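Local coordinates for probable enoyl-CoA hydratase/isomerase (Mycobacterium abscessus, PDB 3SWX), which probably acts on acyl-CoA thioesters as an enoyl-CoA hydratase or isomerase of the crotonase family, at residues B[13-18]-B[49-54]; B[54-59]-B[202-207]. One frame throughout, in Å; residues are numbered along the deposited sequence.

Contact 1 of 2, residues B[13-18]-B[49-54]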
loop_
_atom_site.group_PDB
_atom_site.type_symbol
_atom_site.label_atom_id
_atom_site.label_comp_id
_atom_site.label_asym_id
_atom_site.label_seq_id
_atom_site.Cartn_x
_atom_site.Cartn_y
_atom_site.Cartn_z
ATOM N N ILE B 13 -13.511 1.545 31.623
ATOM C CA ILE B 13 -14.241 2.321 30.653
ATOM C C ILE B 13 -14.608 3.705 31.181
ATOM O O ILE B 13 -15.085 3.845 32.308
ATOM C CB ILE B 13 -15.501 1.545 30.186
ATOM C CG1 ILE B 13 -15.049 0.342 29.331
ATOM C CG2 ILE B 13 -16.453 2.471 29.416
ATOM C CD1 ILE B 13 -16.024 -0.111 28.289
ATOM N N ARG B 14 -14.379 4.720 30.355
ATOM C CA ARG B 14 -14.810 6.067 30.658
ATOM C C ARG B 14 -15.332 6.703 29.393
ATOM O O ARG B 14 -15.020 6.223 28.285
ATOM C CB ARG B 14 -13.639 6.910 31.179
ATOM C CG ARG B 14 -12.990 6.402 32.453
ATOM C CD ARG B 14 -11.682 7.109 32.710
ATOM N NE ARG B 14 -10.571 6.491 31.988
ATOM C CZ ARG B 14 -9.358 7.030 31.843
ATOM N NH1 ARG B 14 -9.072 8.221 32.338
ATOM N NH2 ARG B 14 -8.422 6.373 31.180
ATOM N N ARG B 15 -16.104 7.779 29.570
ATOM C CA ARG B 15 -16.604 8.615 28.473
ATOM C C ARG B 15 -16.139 10.043 28.626
ATOM O O ARG B 15 -16.226 10.617 29.707
ATOM C CB ARG B 15 -18.119 8.681 28.486
ATOM C CG ARG B 15 -18.827 7.485 28.006
ATOM C CD ARG B 15 -20.249 7.872 27.669
ATOM N NE ARG B 15 -21.040 6.711 27.295
ATOM C CZ ARG B 15 -22.126 6.753 26.523
ATOM N NH1 ARG B 15 -22.571 7.900 26.003
ATOM N NH2 ARG B 15 -22.763 5.632 26.261
ATOM N N ASP B 16 -15.675 10.613 27.528
ATOM C CA ASP B 16 -15.287 11.999 27.449
ATOM C C ASP B 16 -16.116 12.582 26.315
ATOM O O ASP B 16 -15.688 12.622 25.141
ATOM C CB ASP B 16 -13.779 12.076 27.174
ATOM C CG ASP B 16 -13.245 13.496 27.121
ATOM O OD1 ASP B 16 -13.984 14.437 27.467
ATOM O OD2 ASP B 16 -12.059 13.645 26.735
ATOM N N GLY B 17 -17.336 12.992 26.674
ATOM C CA GLY B 17 -18.317 13.507 25.714
ATOM C C GLY B 17 -18.713 12.451 24.693
ATOM O O GLY B 17 -19.219 11.399 25.033
ATOM N N TYR B 18 -18.435 12.730 23.428
ATOM C CA TYR B 18 -18.721 11.799 22.336
ATOM C C TYR B 18 -17.674 10.683 22.182
ATOM O O TYR B 18 -17.796 9.827 21.311
ATOM C CB TYR B 18 -18.778 12.561 21.015
ATOM C CG TYR B 18 -19.853 13.615 20.900
ATOM C CD1 TYR B 18 -21.183 13.279 20.976
ATOM C CD2 TYR B 18 -19.521 14.943 20.667
ATOM C CE1 TYR B 18 -22.184 14.242 20.836
ATOM C CE2 TYR B 18 -20.513 15.926 20.523
ATOM C CZ TYR B 18 -21.840 15.567 20.609
ATOM O OH TYR B 18 -22.818 16.527 20.473
ATOM N N GLU B 49 -20.707 0.275 18.912
ATOM C CA GLU B 49 -21.305 0.229 17.579
ATOM C C GLU B 49 -22.741 0.732 17.557
ATOM O O GLU B 49 -23.119 1.490 16.684
ATOM C CB GLU B 49 -21.252 -1.221 17.036
ATOM C CG GLU B 49 -21.917 -1.438 15.677
ATOM C CD GLU B 49 -21.113 -0.857 14.528
ATOM O OE1 GLU B 49 -19.958 -0.463 14.752
ATOM O OE2 GLU B 49 -21.640 -0.809 13.397
ATOM N N THR B 50 -23.546 0.326 18.528
ATOM C CA THR B 50 -24.960 0.697 18.533
ATOM C C THR B 50 -25.317 1.973 19.334
ATOM O O THR B 50 -26.456 2.448 19.272
ATOM C CB THR B 50 -25.786 -0.481 19.039
ATOM O OG1 THR B 50 -25.308 -0.864 20.328
ATOM C CG2 THR B 50 -25.635 -1.669 18.083
ATOM N N ASP B 51 -24.365 2.530 20.075
ATOM C CA ASP B 51 -24.620 3.754 20.816
ATOM C C ASP B 51 -24.454 5.008 19.950
ATOM O O ASP B 51 -23.327 5.451 19.679
ATOM C CB ASP B 51 -23.675 3.844 22.004
ATOM C CG ASP B 51 -24.060 4.951 22.955
ATOM O OD1 ASP B 51 -23.780 4.819 24.159
ATOM O OD2 ASP B 51 -24.674 5.936 22.502
ATOM N N THR B 52 -25.568 5.627 19.577
ATOM C CA THR B 52 -25.524 6.769 18.666
ATOM C C THR B 52 -24.965 8.062 19.311
ATOM O O THR B 52 -24.712 9.054 18.608
ATOM C CB THR B 52 -26.915 7.058 18.101
ATOM O OG1 THR B 52 -27.781 7.392 19.179
ATOM C CG2 THR B 52 -27.483 5.832 17.354
ATOM N N ASP B 53 -24.782 8.068 20.631
ATOM C CA ASP B 53 -24.154 9.211 21.296
ATOM C C ASP B 53 -22.630 9.206 21.112
ATOM O O ASP B 53 -21.971 10.212 21.390
ATOM C CB ASP B 53 -24.443 9.208 22.801
ATOM C CG ASP B 53 -25.857 9.623 23.138
ATOM O OD1 ASP B 53 -26.567 10.180 22.268
ATOM O OD2 ASP B 53 -26.252 9.398 24.303
ATOM N N LEU B 54 -22.066 8.090 20.662
ATOM C CA LEU B 54 -20.616 7.961 20.577
ATOM C C LEU B 54 -20.144 8.105 19.138
ATOM O O LEU B 54 -20.712 7.513 18.227
ATOM C CB LEU B 54 -20.164 6.644 21.198
ATOM C CG LEU B 54 -20.526 6.515 22.683
ATOM C CD1 LEU B 54 -20.190 5.108 23.221
ATOM C CD2 LEU B 54 -19.847 7.614 23.547
#

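Contact 2 of 2, residues B[54-59]-B[202-207]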
loop_
_atom_site.group_PDB
_atom_site.type_symbol
_atom_site.label_atom_id
_atom_site.label_comp_id
_atom_site.label_asym_id
_atom_site.label_seq_id
_atom_site.Cartn_x
_atom_site.Cartn_y
_atom_site.Cartn_z
ATOM N N LEU B 54 -22.066 8.090 20.662
ATOM C CA LEU B 54 -20.616 7.961 20.577
ATOM C C LEU B 54 -20.144 8.105 19.138
ATOM O O LEU B 54 -20.712 7.513 18.227
ATOM C CB LEU B 54 -20.164 6.644 21.198
ATOM C CG LEU B 54 -20.526 6.515 22.683
ATOM C CD1 LEU B 54 -20.190 5.108 23.221
ATOM C CD2 LEU B 54 -19.847 7.614 23.547
ATOM N N ARG B 55 -19.096 8.898 18.952
ATOM C CA ARG B 55 -18.600 9.236 17.629
ATOM C C ARG B 55 -17.193 8.707 17.333
ATOM O O ARG B 55 -16.764 8.750 16.184
ATOM C CB ARG B 55 -18.601 10.762 17.473
ATOM C CG ARG B 55 -19.986 11.395 17.610
ATOM C CD ARG B 55 -19.958 12.899 17.405
ATOM N NE ARG B 55 -21.325 13.424 17.357
ATOM C CZ ARG B 55 -21.659 14.661 16.974
ATOM N NH1 ARG B 55 -20.737 15.532 16.595
ATOM N NH2 ARG B 55 -22.930 15.024 16.940
ATOM N N ALA B 56 -16.485 8.262 18.372
ATOM C CA ALA B 56 -15.114 7.753 18.277
ATOM C C ALA B 56 -14.803 6.921 19.516
ATOM O O ALA B 56 -15.435 7.088 20.552
ATOM C CB ALA B 56 -14.130 8.883 18.156
ATOM N N ALA B 57 -13.856 6.004 19.401
ATOM C CA ALA B 57 -13.425 5.207 20.533
ATOM C C ALA B 57 -11.889 5.095 20.550
ATOM O O ALA B 57 -11.256 4.939 19.502
ATOM C CB ALA B 57 -14.076 3.806 20.523
ATOM N N VAL B 58 -11.334 5.128 21.762
ATOM C CA VAL B 58 -9.897 5.049 22.015
ATOM C C VAL B 58 -9.643 3.806 22.850
ATOM O O VAL B 58 -10.297 3.611 23.862
ATOM C CB VAL B 58 -9.411 6.289 22.765
ATOM C CG1 VAL B 58 -7.986 6.118 23.246
ATOM C CG2 VAL B 58 -9.499 7.501 21.862
ATOM N N LEU B 59 -8.713 2.957 22.402
ATOM C CA LEU B 59 -8.349 1.734 23.094
ATOM C C LEU B 59 -6.859 1.793 23.434
ATOM O O LEU B 59 -6.027 2.088 22.567
ATOM C CB LEU B 59 -8.641 0.512 22.215
ATOM C CG LEU B 59 -8.216 -0.865 22.752
ATOM C CD1 LEU B 59 -8.915 -1.199 24.068
ATOM C CD2 LEU B 59 -8.532 -1.926 21.692
ATOM N N GLN B 202 -11.468 13.499 19.623
ATOM C CA GLN B 202 -12.330 14.670 19.785
ATOM C C GLN B 202 -12.434 15.473 18.477
ATOM O O GLN B 202 -13.496 16.018 18.161
ATOM C CB GLN B 202 -11.836 15.563 20.928
ATOM C CG GLN B 202 -11.937 14.944 22.318
ATOM C CD GLN B 202 -13.374 14.669 22.781
ATOM O OE1 GLN B 202 -14.344 15.098 22.144
ATOM N NE2 GLN B 202 -13.506 13.921 23.893
ATOM N N THR B 203 -11.344 15.547 17.717
ATOM C CA THR B 203 -11.398 16.240 16.423
ATOM C C THR B 203 -12.358 15.531 15.504
ATOM O O THR B 203 -13.179 16.175 14.840
ATOM C CB THR B 203 -10.024 16.343 15.765
ATOM O OG1 THR B 203 -9.168 17.081 16.643
ATOM C CG2 THR B 203 -10.118 17.075 14.430
ATOM N N ILE B 204 -12.275 14.201 15.505
ATOM C CA ILE B 204 -13.194 13.363 14.731
ATOM C C ILE B 204 -14.627 13.632 15.148
ATOM O O ILE B 204 -15.518 13.779 14.291
ATOM C CB ILE B 204 -12.855 11.855 14.872
ATOM C CG1 ILE B 204 -11.534 11.546 14.166
ATOM C CG2 ILE B 204 -13.943 10.997 14.232
ATOM C CD1 ILE B 204 -11.070 10.104 14.294
ATOM N N ALA B 205 -14.835 13.733 16.463
ATOM C CA ALA B 205 -16.162 13.970 17.028
ATOM C C ALA B 205 -16.754 15.362 16.745
ATOM O O ALA B 205 -17.961 15.557 16.901
ATOM C CB ALA B 205 -16.154 13.672 18.551
ATOM N N ARG B 206 -15.927 16.332 16.355
ATOM C CA ARG B 206 -16.423 17.641 15.917
ATOM C C ARG B 206 -16.865 17.615 14.440
ATOM O O ARG B 206 -17.496 18.560 13.965
ATOM C CB ARG B 206 -15.359 18.745 16.099
ATOM C CG ARG B 206 -14.934 19.010 17.535
ATOM C CD ARG B 206 -14.133 20.306 17.677
ATOM N NE ARG B 206 -12.852 20.242 16.975
ATOM C CZ ARG B 206 -11.729 19.704 17.466
ATOM N NH1 ARG B 206 -10.630 19.725 16.721
ATOM N NH2 ARG B 206 -11.689 19.152 18.683
ATOM N N GLN B 207 -16.541 16.537 13.711
ATOM C CA GLN B 207 -16.937 16.434 12.308
ATOM C C GLN B 207 -18.307 15.765 12.184
ATOM O O GLN B 207 -18.854 15.236 13.161
ATOM C CB GLN B 207 -15.883 15.668 11.513
ATOM C CG GLN B 207 -14.448 16.064 11.891
ATOM C CD GLN B 207 -14.210 17.562 11.819
ATOM O OE1 GLN B 207 -14.602 18.217 10.850
ATOM N NE2 GLN B 207 -13.554 18.105 12.832
#

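Contact 1 of 2, residues B[13-18]-B[49-54]
Arg15 reaches Asp51 because its side chain is extended from CG to NE (chi3 -175°), while the first bond of the Asp51 side chain points toward residues 13-18 and its carboxylate, anti to the backbone N (chi1 -169°), has OD1 within reach of the arginine. The two groups arrive from opposite directions and form a salt bridge, with NH2 of Arg15 placed 2.5 Å from OD1 of Asp51, a length too short to be taken as exact. One nitrogen pairs with one oxygen here, and the guanidinium and carboxylate planes stand 55° apart. The other carboxylate oxygen serves its own loop: OD2 of Asp51 accepts the backbone N of Asp53 at 2.8 Å on its anti side, somewhat out of the carboxylate plane, an Asx turn. Residues 51-54 also form a type I turn closed by Leu54 N on Asp51 O, and the carboxylate is thus tied to the turn from which it meets the arginine. Leu54 crosses the arginine at about a right angle and lays CD2 over one guanidinium face, 3.7 Å from NH1 of Arg15 and toward the rim of the group. At the guanidinium edge lies CB of Asp53, whose own carboxylate adds a second negative charge beyond salt-bridge range. Further along the chain, Tyr18 turns the edge of its ring to the backbone, CD1 lying 3.2 Å from O of Asp53. Tyr18 O in turn takes a CA-H...O contact from Leu54. The contact lies at the surface, joining the end of strand 11-16 and the turn after it to the loop that leaves helix 35-50 for strand 56-61; Leu54 also packs on Leu20 of strand 19-24 and Tyr48 of the helix.

Contact 2 of 2, residues B[54-59]-B[202-207]
Ile204 and Ala205, in the last part of helix 193-205, pack against Arg55 and Ala56, where the chain enters strand 56-61, a helix-on-sheet contact within the crotonase fold. Just before them, Thr203 turns to its own segment instead of the strand, its O accepting Arg206 N. Ile204 presents its CG2 branch, which stands anti to the backbone N, to the other segment. This methyl lies 4.1 Å from O of Arg55; its apolar neighbour is CB of Ala56, a loose contact at 4.5 Å. Ala205 carries most of the helix side of the contact. Its CB packs 4.0 Å from CB of Arg55, and the arginine then passes along residue 205 in an extended chain that brings CD within 3.4 Å of Ala205 O. Gln207 contributes its backbone O near the arginine but not bonded to it. Its side chain folds back on the helical backbone, NE2 giving a hydrogen bond of 2.8 Å to Thr203 O from the face of the carbonyl plane opposite to Arg206 N. OE1 of Gln207 is hydrogen-bonded to Asn141 of the second subunit, so the last residues of the segment also border a subunit interface. Arg55 has another partner in Phe262 O, reached by NH2, which links the C-terminal part of the chain to the same site. Its NH1 gives the single hydrogen bond between the two segments, to Ala205 O at 2.8 Å, with an N-H...O angle of 154° and the oxygen 10° out of the guanidinium plane.

Arginine serves both contacts, yet its partner changes with its place in the fold. In contact 1, at the surface, it meets a carboxylate in a salt bridge; in contact 2, largely buried, it meets the backbone carbonyl of Ala205, beside apolar side chains. The two are consecutive along the chain and share Leu54, and both reach the six-stranded sheet, contact 1 at strand 11-16, one of the two edge strands within this chain, and contact 2 at strand 56-61, with strand 19-24 between. Their centres lie 9 Å apart. They also touch directly: Asp16 O probably accepts from Gln202 NE2 and Tyr18 O from Arg55 N, while the Tyr18 ring makes a cation-pi contact with Arg55.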